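PDB 4YAR: 2-hydroxyethylphosphonate dioxygenase from Streptomyces viridochromogenes, which catalyses the iron-dependent, oxygen-consuming conversion of 2-hydroxyethylphosphonate to hydroxymethylphosphonate and formate, a step in the biosynthesis of the antibiotic and herbicide phosphinothricin tripeptide (bialaphos). Local coordinates for residues Thr135-Leu138 / Asp142-Gly145; Arg167-Asp172 / Glu308-Ser313; Val234-Leu239 / His244-Ala249; Gln200-Pro205 / Gly412-Leu417. The protein carries 1 engineered substitution. All coordinates share one frame; numbering follows the deposited sequence.

Contact 1 (Thr135-Leu138 / Asp142-Gly145). With CD (cadmium ion), chain H.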
loop_
_atom_site.group_PDB
_atom_site.type_symbol
_atom_site.label_atom_id
_atom_site.label_comp_id
_atom_site.label_asym_id
_atom_site.label_seq_id
_atom_site.Cartn_x
_atom_site.Cartn_y
_atom_site.Cartn_z
ATOM N N THR A 135 11.075 -3.832 6.207
ATOM C CA THR A 135 11.596 -4.912 7.004
ATOM C C THR A 135 12.317 -4.316 8.186
ATOM O O THR A 135 13.102 -3.346 8.078
ATOM C CB THR A 135 12.584 -5.829 6.241
ATOM O OG1 THR A 135 11.953 -6.296 5.028
ATOM C CG2 THR A 135 12.989 -7.003 7.120
ATOM N N VAL A 136 11.938 -4.825 9.325
ATOM C CA VAL A 136 12.503 -4.368 10.610
ATOM C C VAL A 136 12.959 -5.564 11.433
ATOM O O VAL A 136 12.258 -6.567 11.546
ATOM C CB VAL A 136 11.531 -3.453 11.369
ATOM C CG1 VAL A 136 10.221 -4.120 11.678
ATOM C CG2 VAL A 136 12.185 -2.818 12.600
ATOM N N ASN A 137 14.121 -5.403 12.044
ATOM C CA ASN A 137 14.656 -6.409 12.954
ATOM C C ASN A 137 14.039 -6.247 14.342
ATOM O O ASN A 137 14.179 -5.226 15.022
ATOM C CB ASN A 137 16.171 -6.381 13.023
ATOM C CG ASN A 137 16.774 -7.579 13.803
ATOM O OD1 ASN A 137 16.068 -8.480 14.345
ATOM N ND2 ASN A 137 18.107 -7.634 13.814
ATOM N N LEU A 138 13.334 -7.252 14.793
ATOM C CA LEU A 138 12.767 -7.239 16.161
ATOM C C LEU A 138 13.806 -7.658 17.246
ATOM O O LEU A 138 13.616 -7.478 18.475
ATOM C CB LEU A 138 11.599 -8.246 16.244
ATOM C CG LEU A 138 10.306 -7.976 15.468
ATOM C CD1 LEU A 138 9.163 -8.998 15.591
ATOM C CD2 LEU A 138 9.850 -6.544 15.706
ATOM N N ASP A 142 21.410 -9.561 15.978
ATOM C CA ASP A 142 21.754 -9.016 14.638
ATOM C C ASP A 142 21.543 -10.101 13.600
ATOM O O ASP A 142 21.757 -11.306 13.878
ATOM C CB ASP A 142 23.207 -8.582 14.600
ATOM C CG ASP A 142 23.576 -7.409 15.522
ATOM O OD1 ASP A 142 22.771 -6.622 16.076
ATOM O OD2 ASP A 142 24.793 -7.286 15.737
ATOM N N ILE A 143 21.106 -9.701 12.404
ATOM C CA ILE A 143 20.989 -10.606 11.278
ATOM C C ILE A 143 21.722 -10.069 10.090
ATOM O O ILE A 143 22.032 -8.872 10.014
ATOM C CB ILE A 143 19.546 -10.863 10.909
ATOM C CG1 ILE A 143 18.919 -9.569 10.414
ATOM C CG2 ILE A 143 18.808 -11.410 12.125
ATOM C CD1 ILE A 143 17.459 -9.629 10.000
ATOM N N ASN A 144 22.090 -10.987 9.219
ATOM C CA ASN A 144 22.607 -10.595 7.918
ATOM C C ASN A 144 21.477 -10.483 6.937
ATOM O O ASN A 144 20.676 -11.410 6.828
ATOM C CB ASN A 144 23.552 -11.655 7.358
ATOM C CG ASN A 144 24.808 -11.899 8.215
ATOM O OD1 ASN A 144 25.040 -13.005 8.657
ATOM N ND2 ASN A 144 25.602 -10.901 8.418
ATOM N N GLY A 145 21.468 -9.390 6.169
ATOM C CA GLY A 145 20.643 -9.254 5.008
ATOM C C GLY A 145 21.426 -9.514 3.737
ATOM O O GLY A 145 22.573 -9.045 3.608
HETATM CD CD CD H . 24.428 -5.112 16.793
HETATM O O HOH W 1 23.220 -2.891 17.399
#

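Contact 2 (Arg167-Asp172 / Glu308-Ser313)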
loop_
_atom_site.group_PDB
_atom_site.type_symbol
_atom_site.label_atom_id
_atom_site.label_comp_id
_atom_site.label_asym_id
_atom_site.label_seq_id
_atom_site.Cartn_x
_atom_site.Cartn_y
_atom_site.Cartn_z
ATOM N N ARG A 167 14.418 -0.094 23.870
ATOM C CA ARG A 167 14.173 -1.235 23.074
ATOM C C ARG A 167 12.814 -1.166 22.384
ATOM O O ARG A 167 12.495 -2.022 21.567
ATOM C CB ARG A 167 14.238 -2.493 23.923
ATOM C CG ARG A 167 15.575 -2.682 24.629
ATOM C CD ARG A 167 16.641 -3.350 23.772
ATOM N NE ARG A 167 16.570 -4.809 23.847
ATOM C CZ ARG A 167 17.530 -5.658 24.223
ATOM N NH1 ARG A 167 18.740 -5.280 24.606
ATOM N NH2 ARG A 167 17.263 -6.945 24.190
ATOM N N TRP A 168 11.998 -0.172 22.724
ATOM C CA TRP A 168 10.825 0.103 21.912
ATOM C C TRP A 168 11.218 0.396 20.437
ATOM O O TRP A 168 10.415 0.229 19.502
ATOM C CB TRP A 168 9.993 1.189 22.552
ATOM C CG TRP A 168 10.545 2.535 22.596
ATOM C CD1 TRP A 168 11.429 3.013 23.493
ATOM C CD2 TRP A 168 10.198 3.639 21.725
ATOM N NE1 TRP A 168 11.691 4.368 23.235
ATOM C CE2 TRP A 168 10.933 4.771 22.161
ATOM C CE3 TRP A 168 9.344 3.778 20.637
ATOM C CZ2 TRP A 168 10.869 5.987 21.525
ATOM C CZ3 TRP A 168 9.220 5.026 20.037
ATOM C CH2 TRP A 168 9.979 6.125 20.487
ATOM N N ILE A 169 12.439 0.869 20.237
ATOM C CA ILE A 169 13.039 0.897 18.892
ATOM C C ILE A 169 13.793 -0.378 18.787
ATOM O O ILE A 169 14.835 -0.591 19.470
ATOM C CB ILE A 169 13.952 2.136 18.693
ATOM C CG1 ILE A 169 13.161 3.438 18.917
ATOM C CG2 ILE A 169 14.737 2.013 17.372
ATOM C CD1 ILE A 169 13.938 4.743 19.055
ATOM N N THR A 170 13.237 -1.322 18.048
ATOM C CA THR A 170 13.649 -2.694 18.153
ATOM C C THR A 170 14.978 -2.984 17.417
ATOM O O THR A 170 15.771 -3.876 17.825
ATOM C CB THR A 170 12.555 -3.666 17.646
ATOM O OG1 THR A 170 12.358 -3.517 16.216
ATOM C CG2 THR A 170 11.254 -3.423 18.370
ATOM N N GLY A 171 15.233 -2.237 16.346
ATOM C CA GLY A 171 16.323 -2.539 15.416
ATOM C C GLY A 171 16.327 -1.686 14.154
ATOM O O GLY A 171 15.500 -0.832 13.987
ATOM N N ASP A 172 17.295 -1.944 13.321
ATOM C CA ASP A 172 17.410 -1.299 12.027
ATOM C C ASP A 172 16.192 -1.666 11.168
ATOM O O ASP A 172 15.580 -2.784 11.319
ATOM C CB ASP A 172 18.686 -1.779 11.293
ATOM C CG ASP A 172 20.029 -1.268 11.872
ATOM O OD1 ASP A 172 20.118 -0.362 12.717
ATOM O OD2 ASP A 172 21.079 -1.868 11.493
ATOM N N GLU A 308 20.006 4.327 15.530
ATOM C CA GLU A 308 20.336 5.682 15.913
ATOM C C GLU A 308 19.556 6.681 15.108
ATOM O O GLU A 308 19.075 7.678 15.677
ATOM C CB GLU A 308 21.824 5.950 15.802
ATOM C CG GLU A 308 22.555 5.265 16.939
ATOM C CD GLU A 308 24.071 5.405 16.890
ATOM O OE1 GLU A 308 24.663 5.316 15.773
ATOM O OE2 GLU A 308 24.655 5.582 17.991
ATOM N N ASP A 309 19.381 6.427 13.807
ATOM C CA ASP A 309 18.441 7.257 13.024
ATOM C C ASP A 309 17.075 7.277 13.716
ATOM O O ASP A 309 16.409 8.325 13.867
ATOM C CB ASP A 309 18.208 6.732 11.558
ATOM C CG ASP A 309 19.416 6.829 10.614
ATOM O OD1 ASP A 309 20.285 7.745 10.686
ATOM O OD2 ASP A 309 19.534 5.940 9.712
ATOM N N SER A 310 16.528 6.113 14.082
ATOM C CA SER A 310 15.214 6.123 14.657
ATOM C C SER A 310 15.201 6.875 16.028
ATOM O O SER A 310 14.281 7.618 16.334
ATOM C CB SER A 310 14.648 4.685 14.824
ATOM O OG SER A 310 14.536 4.119 13.568
ATOM N N ARG A 311 16.248 6.689 16.815
ATOM C CA ARG A 311 16.372 7.413 18.072
ATOM C C ARG A 311 16.375 8.916 17.863
ATOM O O ARG A 311 15.701 9.656 18.598
ATOM C CB ARG A 311 17.682 7.011 18.797
ATOM C CG ARG A 311 17.600 5.731 19.588
ATOM C CD ARG A 311 18.745 5.750 20.627
ATOM N NE ARG A 311 18.930 4.445 21.218
ATOM C CZ ARG A 311 19.875 3.573 20.866
ATOM N NH1 ARG A 311 20.761 3.842 19.895
ATOM N NH2 ARG A 311 19.952 2.429 21.493
ATOM N N ARG A 312 17.108 9.372 16.851
ATOM C CA ARG A 312 17.220 10.829 16.582
ATOM C C ARG A 312 15.896 11.379 16.139
ATOM O O ARG A 312 15.608 12.530 16.352
ATOM C CB ARG A 312 18.189 11.126 15.477
ATOM C CG ARG A 312 19.635 11.125 15.895
ATOM C CD ARG A 312 20.475 11.522 14.710
ATOM N NE ARG A 312 21.714 10.789 14.819
ATOM C CZ ARG A 312 22.078 9.733 14.099
ATOM N NH1 ARG A 312 21.336 9.251 13.100
ATOM N NH2 ARG A 312 23.254 9.174 14.368
ATOM N N SER A 313 15.072 10.516 15.515
ATOM C CA SER A 313 13.742 10.909 15.045
ATOM C C SER A 313 12.719 11.041 16.158
ATOM O O SER A 313 11.599 11.479 15.942
ATOM C CB SER A 313 13.289 9.939 13.987
ATOM O OG SER A 313 12.726 8.802 14.577
HETATM O O HOH W 2 14.592 1.331 12.328
#

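Contact 3 (Val234-Leu239 / His244-Ala249)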
loop_
_atom_site.group_PDB
_atom_site.type_symbol
_atom_site.label_atom_id
_atom_site.label_comp_id
_atom_site.label_asym_id
_atom_site.label_seq_id
_atom_site.Cartn_x
_atom_site.Cartn_y
_atom_site.Cartn_z
ATOM N N VAL A 234 7.303 12.183 -21.480
ATOM C CA VAL A 234 5.915 12.139 -21.077
ATOM C C VAL A 234 5.052 13.196 -21.819
ATOM O O VAL A 234 3.958 12.874 -22.340
ATOM C CB VAL A 234 5.746 12.188 -19.536
ATOM C CG1 VAL A 234 4.258 12.102 -19.174
ATOM C CG2 VAL A 234 6.486 11.036 -18.863
ATOM N N LEU A 235 5.497 14.449 -21.879
ATOM C CA LEU A 235 4.705 15.474 -22.522
ATOM C C LEU A 235 4.436 15.080 -23.987
ATOM O O LEU A 235 3.351 15.262 -24.511
ATOM C CB LEU A 235 5.428 16.834 -22.482
ATOM C CG LEU A 235 4.726 17.927 -23.255
ATOM C CD1 LEU A 235 3.331 18.260 -22.764
ATOM C CD2 LEU A 235 5.519 19.246 -23.341
ATOM N N ASP A 236 5.404 14.501 -24.650
ATOM C CA ASP A 236 5.211 14.183 -26.074
ATOM C C ASP A 236 4.159 13.082 -26.263
ATOM O O ASP A 236 3.448 13.072 -27.249
ATOM C CB ASP A 236 6.510 13.701 -26.710
ATOM C CG ASP A 236 7.447 14.818 -27.046
ATOM O OD1 ASP A 236 7.040 15.939 -27.189
ATOM O OD2 ASP A 236 8.640 14.527 -27.159
ATOM N N LEU A 237 4.044 12.219 -25.291
ATOM C CA LEU A 237 2.970 11.189 -25.356
ATOM C C LEU A 237 1.612 11.908 -25.087
ATOM O O LEU A 237 0.598 11.596 -25.721
ATOM C CB LEU A 237 3.227 10.118 -24.365
ATOM C CG LEU A 237 4.439 9.243 -24.713
ATOM C CD1 LEU A 237 4.809 8.340 -23.524
ATOM C CD2 LEU A 237 4.137 8.453 -25.992
ATOM N N PHE A 238 1.592 12.859 -24.142
ATOM C CA PHE A 238 0.372 13.641 -23.920
ATOM C C PHE A 238 -0.050 14.440 -25.170
ATOM O O PHE A 238 -1.251 14.569 -25.494
ATOM C CB PHE A 238 0.491 14.606 -22.808
ATOM C CG PHE A 238 0.652 14.001 -21.442
ATOM C CD1 PHE A 238 0.520 12.641 -21.192
ATOM C CD2 PHE A 238 0.803 14.843 -20.383
ATOM C CE1 PHE A 238 0.674 12.143 -19.919
ATOM C CE2 PHE A 238 0.942 14.360 -19.098
ATOM C CZ PHE A 238 0.797 13.003 -18.867
ATOM N N LEU A 239 0.920 14.978 -25.884
ATOM C CA LEU A 239 0.572 15.790 -27.040
ATOM C C LEU A 239 0.058 14.905 -28.192
ATOM O O LEU A 239 -0.967 15.249 -28.803
ATOM C CB LEU A 239 1.767 16.674 -27.458
ATOM C CG LEU A 239 2.221 17.665 -26.412
ATOM C CD1 LEU A 239 3.389 18.529 -27.009
ATOM C CD2 LEU A 239 1.111 18.494 -25.874
ATOM N N HIS A 244 -1.615 16.678 -31.203
ATOM C CA HIS A 244 -0.774 17.898 -31.158
ATOM C C HIS A 244 0.684 17.575 -31.321
ATOM O O HIS A 244 1.159 16.488 -30.962
ATOM C CB HIS A 244 -0.989 18.672 -29.840
ATOM C CG HIS A 244 -2.039 19.734 -29.884
ATOM N ND1 HIS A 244 -3.217 19.648 -29.171
ATOM C CD2 HIS A 244 -2.062 20.961 -30.471
ATOM C CE1 HIS A 244 -3.952 20.722 -29.374
ATOM N NE2 HIS A 244 -3.260 21.546 -30.132
ATOM N N THR A 245 1.452 18.569 -31.813
ATOM C CA THR A 245 2.906 18.553 -31.812
ATOM C C THR A 245 3.384 19.606 -30.815
ATOM O O THR A 245 2.580 20.406 -30.349
ATOM C CB THR A 245 3.508 18.951 -33.205
ATOM O OG1 THR A 245 3.098 20.303 -33.547
ATOM C CG2 THR A 245 3.024 17.938 -34.293
ATOM N N ARG A 246 4.684 19.627 -30.508
ATOM C CA ARG A 246 5.218 20.687 -29.662
ATOM C C ARG A 246 4.901 22.068 -30.219
ATOM O O ARG A 246 4.530 22.961 -29.490
ATOM C CB ARG A 246 6.704 20.551 -29.408
ATOM C CG ARG A 246 7.045 19.403 -28.498
ATOM C CD ARG A 246 8.483 19.491 -27.982
ATOM N NE ARG A 246 8.812 18.301 -27.229
ATOM C CZ ARG A 246 9.959 18.098 -26.573
ATOM N NH1 ARG A 246 10.903 19.043 -26.557
ATOM N NH2 ARG A 246 10.148 16.975 -25.906
ATOM N N THR A 247 5.035 22.249 -31.533
ATOM C CA THR A 247 4.639 23.480 -32.178
ATOM C C THR A 247 3.184 23.891 -32.058
ATOM O O THR A 247 2.959 25.000 -31.618
ATOM C CB THR A 247 5.058 23.412 -33.683
ATOM O OG1 THR A 247 6.449 23.079 -33.755
ATOM C CG2 THR A 247 4.703 24.663 -34.371
ATOM N N SER A 248 2.198 23.006 -32.375
ATOM C CA SER A 248 0.830 23.355 -32.262
ATOM C C SER A 248 0.435 23.553 -30.797
ATOM O O SER A 248 -0.431 24.350 -30.533
ATOM C CB SER A 248 -0.083 22.297 -32.926
ATOM O OG SER A 248 0.110 21.054 -32.313
ATOM N N ALA A 249 1.032 22.791 -29.873
ATOM C CA ALA A 249 0.674 22.904 -28.433
ATOM C C ALA A 249 1.100 24.268 -27.885
ATOM O O ALA A 249 0.315 24.970 -27.190
ATOM C CB ALA A 249 1.360 21.792 -27.658
#

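Contact 4 (Gln200-Pro205 / Gly412-Leu417)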
loop_
_atom_site.group_PDB
_atom_site.type_symbol
_atom_site.label_atom_id
_atom_site.label_comp_id
_atom_site.label_asym_id
_atom_site.label_seq_id
_atom_site.Cartn_x
_atom_site.Cartn_y
_atom_site.Cartn_z
ATOM N N GLN A 200 0.551 -2.911 -1.040
ATOM C CA GLN A 200 0.077 -3.112 -2.436
ATOM C C GLN A 200 0.999 -2.447 -3.404
ATOM O O GLN A 200 1.499 -1.368 -3.165
ATOM C CB GLN A 200 -1.371 -2.591 -2.610
ATOM C CG GLN A 200 -1.542 -1.077 -2.910
ATOM C CD GLN A 200 -1.012 -0.094 -1.837
ATOM O OE1 GLN A 200 -0.885 -0.415 -0.630
ATOM N NE2 GLN A 200 -0.750 1.146 -2.276
ATOM N N SER A 201 1.257 -3.096 -4.531
ATOM C CA SER A 201 2.005 -2.482 -5.607
ATOM C C SER A 201 1.024 -1.601 -6.390
ATOM O O SER A 201 -0.019 -2.026 -6.825
ATOM C CB SER A 201 2.584 -3.508 -6.556
ATOM O OG SER A 201 3.143 -2.864 -7.659
ATOM N N ASN A 202 1.366 -0.357 -6.567
ATOM C CA ASN A 202 0.488 0.520 -7.309
ATOM C C ASN A 202 0.606 0.376 -8.803
ATOM O O ASN A 202 -0.122 1.060 -9.514
ATOM C CB ASN A 202 0.748 2.012 -6.925
ATOM C CG ASN A 202 0.266 2.329 -5.515
ATOM O OD1 ASN A 202 -0.801 1.885 -5.121
ATOM N ND2 ASN A 202 1.026 3.110 -4.768
ATOM N N ILE A 203 1.558 -0.433 -9.265
ATOM C CA ILE A 203 1.744 -0.684 -10.720
ATOM C C ILE A 203 0.994 -1.999 -11.051
ATOM O O ILE A 203 0.824 -2.418 -12.215
ATOM C CB ILE A 203 3.276 -0.672 -11.040
ATOM C CG1 ILE A 203 3.541 -0.543 -12.524
ATOM C CG2 ILE A 203 4.008 -1.852 -10.432
ATOM C CD1 ILE A 203 3.188 0.854 -13.006
ATOM N N SER A 204 0.479 -2.639 -10.012
ATOM C CA SER A 204 -0.161 -3.915 -10.217
ATOM C C SER A 204 -1.386 -3.880 -11.147
ATOM O O SER A 204 -1.521 -4.789 -11.995
ATOM C CB SER A 204 -0.550 -4.579 -8.899
ATOM O OG SER A 204 -0.868 -5.912 -9.201
ATOM N N PRO A 205 -2.283 -2.871 -10.969
ATOM C CA PRO A 205 -3.433 -2.790 -11.849
ATOM C C PRO A 205 -3.013 -2.635 -13.342
ATOM O O PRO A 205 -3.602 -3.282 -14.204
ATOM C CB PRO A 205 -4.207 -1.583 -11.303
ATOM C CG PRO A 205 -3.907 -1.626 -9.847
ATOM C CD PRO A 205 -2.438 -1.994 -9.808
ATOM N N GLY A 412 -4.801 6.532 -1.165
ATOM C CA GLY A 412 -3.392 6.494 -1.405
ATOM C C GLY A 412 -2.995 7.738 -2.160
ATOM O O GLY A 412 -3.897 8.583 -2.478
ATOM N N TYR A 413 -1.697 7.860 -2.477
ATOM C CA TYR A 413 -1.211 9.157 -2.998
ATOM C C TYR A 413 -1.810 9.455 -4.405
ATOM O O TYR A 413 -2.103 10.587 -4.683
ATOM C CB TYR A 413 0.295 9.390 -2.927
ATOM C CG TYR A 413 1.076 8.746 -4.057
ATOM C CD1 TYR A 413 1.066 7.372 -4.243
ATOM C CD2 TYR A 413 1.774 9.474 -4.939
ATOM C CE1 TYR A 413 1.779 6.770 -5.271
ATOM C CE2 TYR A 413 2.515 8.880 -5.967
ATOM C CZ TYR A 413 2.505 7.537 -6.158
ATOM O OH TYR A 413 3.250 6.959 -7.219
ATOM N N GLN A 414 -2.100 8.422 -5.179
ATOM C CA GLN A 414 -2.759 8.592 -6.498
ATOM C C GLN A 414 -4.237 9.036 -6.359
ATOM O O GLN A 414 -4.731 9.837 -7.181
ATOM C CB GLN A 414 -2.671 7.277 -7.242
ATOM C CG GLN A 414 -1.300 6.968 -7.719
ATOM C CD GLN A 414 -1.174 5.500 -8.101
ATOM O OE1 GLN A 414 -1.335 4.592 -7.235
ATOM N NE2 GLN A 414 -0.844 5.237 -9.386
ATOM N N ASP A 415 -4.973 8.577 -5.310
ATOM C CA ASP A 415 -6.342 9.102 -4.999
ATOM C C ASP A 415 -6.230 10.584 -4.635
ATOM O O ASP A 415 -7.053 11.434 -5.063
ATOM C CB ASP A 415 -6.994 8.405 -3.770
ATOM C CG ASP A 415 -7.622 7.081 -4.083
ATOM O OD1 ASP A 415 -7.874 6.734 -5.260
ATOM O OD2 ASP A 415 -7.935 6.307 -3.153
ATOM N N TRP A 416 -5.195 10.937 -3.888
ATOM C CA TRP A 416 -5.020 12.349 -3.532
ATOM C C TRP A 416 -4.874 13.233 -4.726
ATOM O O TRP A 416 -5.465 14.357 -4.800
ATOM C CB TRP A 416 -3.905 12.573 -2.503
ATOM C CG TRP A 416 -4.272 12.168 -1.131
ATOM C CD1 TRP A 416 -3.751 11.139 -0.403
ATOM C CD2 TRP A 416 -5.296 12.755 -0.309
ATOM N NE1 TRP A 416 -4.372 11.058 0.827
ATOM C CE2 TRP A 416 -5.329 12.029 0.911
ATOM C CE3 TRP A 416 -6.176 13.835 -0.478
ATOM C CZ2 TRP A 416 -6.199 12.360 1.952
ATOM C CZ3 TRP A 416 -7.071 14.157 0.573
ATOM C CH2 TRP A 416 -7.072 13.404 1.752
ATOM N N LEU A 417 -4.118 12.747 -5.714
ATOM C CA LEU A 417 -3.960 13.533 -6.936
ATOM C C LEU A 417 -5.296 13.749 -7.603
ATOM O O LEU A 417 -5.665 14.841 -8.017
ATOM C CB LEU A 417 -2.965 12.829 -7.863
ATOM C CG LEU A 417 -2.648 13.529 -9.186
ATOM C CD1 LEU A 417 -1.632 14.617 -8.951
ATOM C CD2 LEU A 417 -2.085 12.524 -10.137
#

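Contact 1 (Thr135-Leu138 / Asp142-Gly145)
Asn137 reaches across the turn and lays the nitrogen end of its amide against the chain at Asp142 and Ile143. With CG anti to the backbone N (chi1 -171°), the side chain leaves strand 133-140 pointing at the start of the next strand, where ND2 stops 4.0 Å from Asp142 CA and 3.9 Å from Ile143 N. Neither approach is a hydrogen bond. The amide is instead held by its surroundings: ND2 donates to the carbonyls of Leu159 and Gly141, and OD1 accepts from Gly139 N, so that both ends are gripped and its rotation is fixed. Ile143 CG1, set between its own backbone N and carbonyl carbon (chi1 65°), lies over one face of the Asn137 amide, at its nitrogen end, 4.0 Å from ND2. An aliphatic branch thus covers a buried amide whose polar atoms are already satisfied.

Asp142 points its side chain away from strand 133-140 and serves a metal. Asp142 chelates a cadmium ion through OD1 and OD2, each 2.4 Å from the metal, and a water follows at 2.6 Å from the ion. His160 and His163 complete the protein ligands, while Ala161 N also donates to OD1 and steadies the carboxylate. This site is distinct from the His129 and His182 metal site.

Strand 133-140 runs between strands 192-198 and 173-176 of the six-stranded antiparallel sheet, whereas strand 143-146 runs between 156-159 and 183-186 of the three-stranded one. Ile143 packs on Ala192, Ile194, Leu159 and Tyr184 between the two sheets, consistent with a cupin-like beta fold.

Contact 2 (Arg167-Asp172 / Glu308-Ser313)
Apolar packing carries the direct contact, with Ile169 presenting its two methyl ends to one turn of helix 307-312. Its CG2, anti to the backbone N, rests 3.7 Å from Ser310 CB. The longer branch, folded beside the backbone N (chi1 -58°), reaches further along the helix and sets Ile169 CD1 3.7 Å from Arg311 CA and 3.8 Å from Arg311 CG. Within its own segment, Ile169 CG1 sits over the centre of one face of the Trp168 indole. Ala323 of strand 320-324 also touches Ile169.

The segments flank two different antiparallel sheets. Residues 167-172 form the loop between strands 156-159 and 173-176, the latter an outermost strand of the six-stranded sheet, while helix 307-312 leads into strand 315-317 at the border of the seven-stranded sheet. The contact joins the margins of the six- and seven-stranded sheets, consistent with a paired cupin-like layout. Asp172 adds to the join, since its OD1 accepts from Ile307 N at the start of the helix.

Between the two segments themselves, one water makes the polar link. It donates to Gly171 O at 2.9 Å and to Ser310 OG at 3.1 Å, and that hydroxyl is bonded in turn to the carbonyl of Ser324. Ser313 OG donates to Ser310 O at 2.6 Å and accepts from Ser324 N, tying this part of the chain to strand 320-324.

Among charged groups, Arg312 NH1 and Asp309 OD1 form a salt bridge of 3.0 Å along the helix. Arg311 NE makes a long, weak ion pair with Asp166.

Contact 3 (Val234-Leu239 / His244-Ala249)
Arg246 reaches back to Asp236 and Leu239 of the preceding helix 231-241 from the start of the first helix of the helix-turn-helix motif (245-265), a probable DNA-binding motif of the Cro/C1 type. From CB, the chain turns beside the backbone N and runs out extended from CG to NE. Arg246 CG passes 4.0 Å from Leu239 CD1, a hydrophobic touch near the root, and CD lies next to the carboxylate of Asp236. Arg246 NE then donates to Asp236 OD1 at 3.0 Å, nearly straight (170°) and in the guanidinium plane, on the syn lone pair of that oxygen. Arg246 NH2 takes Asp236 OD2 at 3.1 Å, less directly: it meets this oxygen from above the carboxylate plane, with an N-H...O angle of 140°. The grip is thus side-on and two-pronged, while NH1 turns to a salt bridge with Glu261 of helix 257-265.

Next to the ion pair, Leu239 packs between the helices, with CD2 3.8 Å from Ala249 CB and Leu283 packing on both residues. His244 N donates to Leu239 O at 2.9 Å, closing the turn. Thr245 and Ser248 make a capping box at the new helix, in which Ser248 N donates to Thr245 OG1 at 3.1 Å.

Contact 4 (Gln200-Pro205 / Gly412-Leu417)
This is a small surface contact in which Asn202 meets Tyr413 and Gln414 where two strand-to-helix connections pass each other. Residues 200-205 lead from strand 192-198 into helix 204-210, and Gly412 is the N-cap of helix 413-420. No hydrogen bond crosses directly. Gln414 OE1 stands over the face of the Asn202 amide, above CG, the two amide planes 59° apart, and lies 3.3 Å from both CB and CG of Asn202. Gln414 OE1 and Asn202 OD1, both acceptors, are 3.5 Å apart and not hydrogen-bonded. Asn202 ND2 meets the edge of the Tyr413 ring, near its plane, 3.8 Å from CE1. The tyrosine ring can stand there because its CG lies between the backbone N and the carbonyl carbon (chi1 82°), and Gln414 CG packs over one of its faces.

Asp333 links the two connections: its OD2 takes Asn202 ND2, and its OD1 takes Tyr413 N at the first turn of the helix. Gln200 holds the oxygen end of the asparagine amide while its OE1 accepts from Gly408 N. Gln200 NE2 donates to Asn202 OD1 at 2.9 Å, almost straight at 171°.

How the contacts relate
Contacts 1 and 2 adjoin, their centres 13 Å apart: Asn137 O meets Thr170 OG1 at 2.8 Å and Asn137 N meets Asp172 O at 3.1 Å, both probable hydrogen bonds. Contact 1 comes near the active site, the side chain of Ile143 being about 10 Å from those of His182, an iron ligand that holds cadmium in this crystal, and substrate-binding Ser196. His176, engineered here, ends strand 173-176, which follows loop 167-172. Contact 3 lies about 48 Å, centre to centre, from contacts 1 and 2, in a helical region. Contact 4 lies between these regions, its centre about 26 Å from that of contact 3 and 28 Å from that of contact 1.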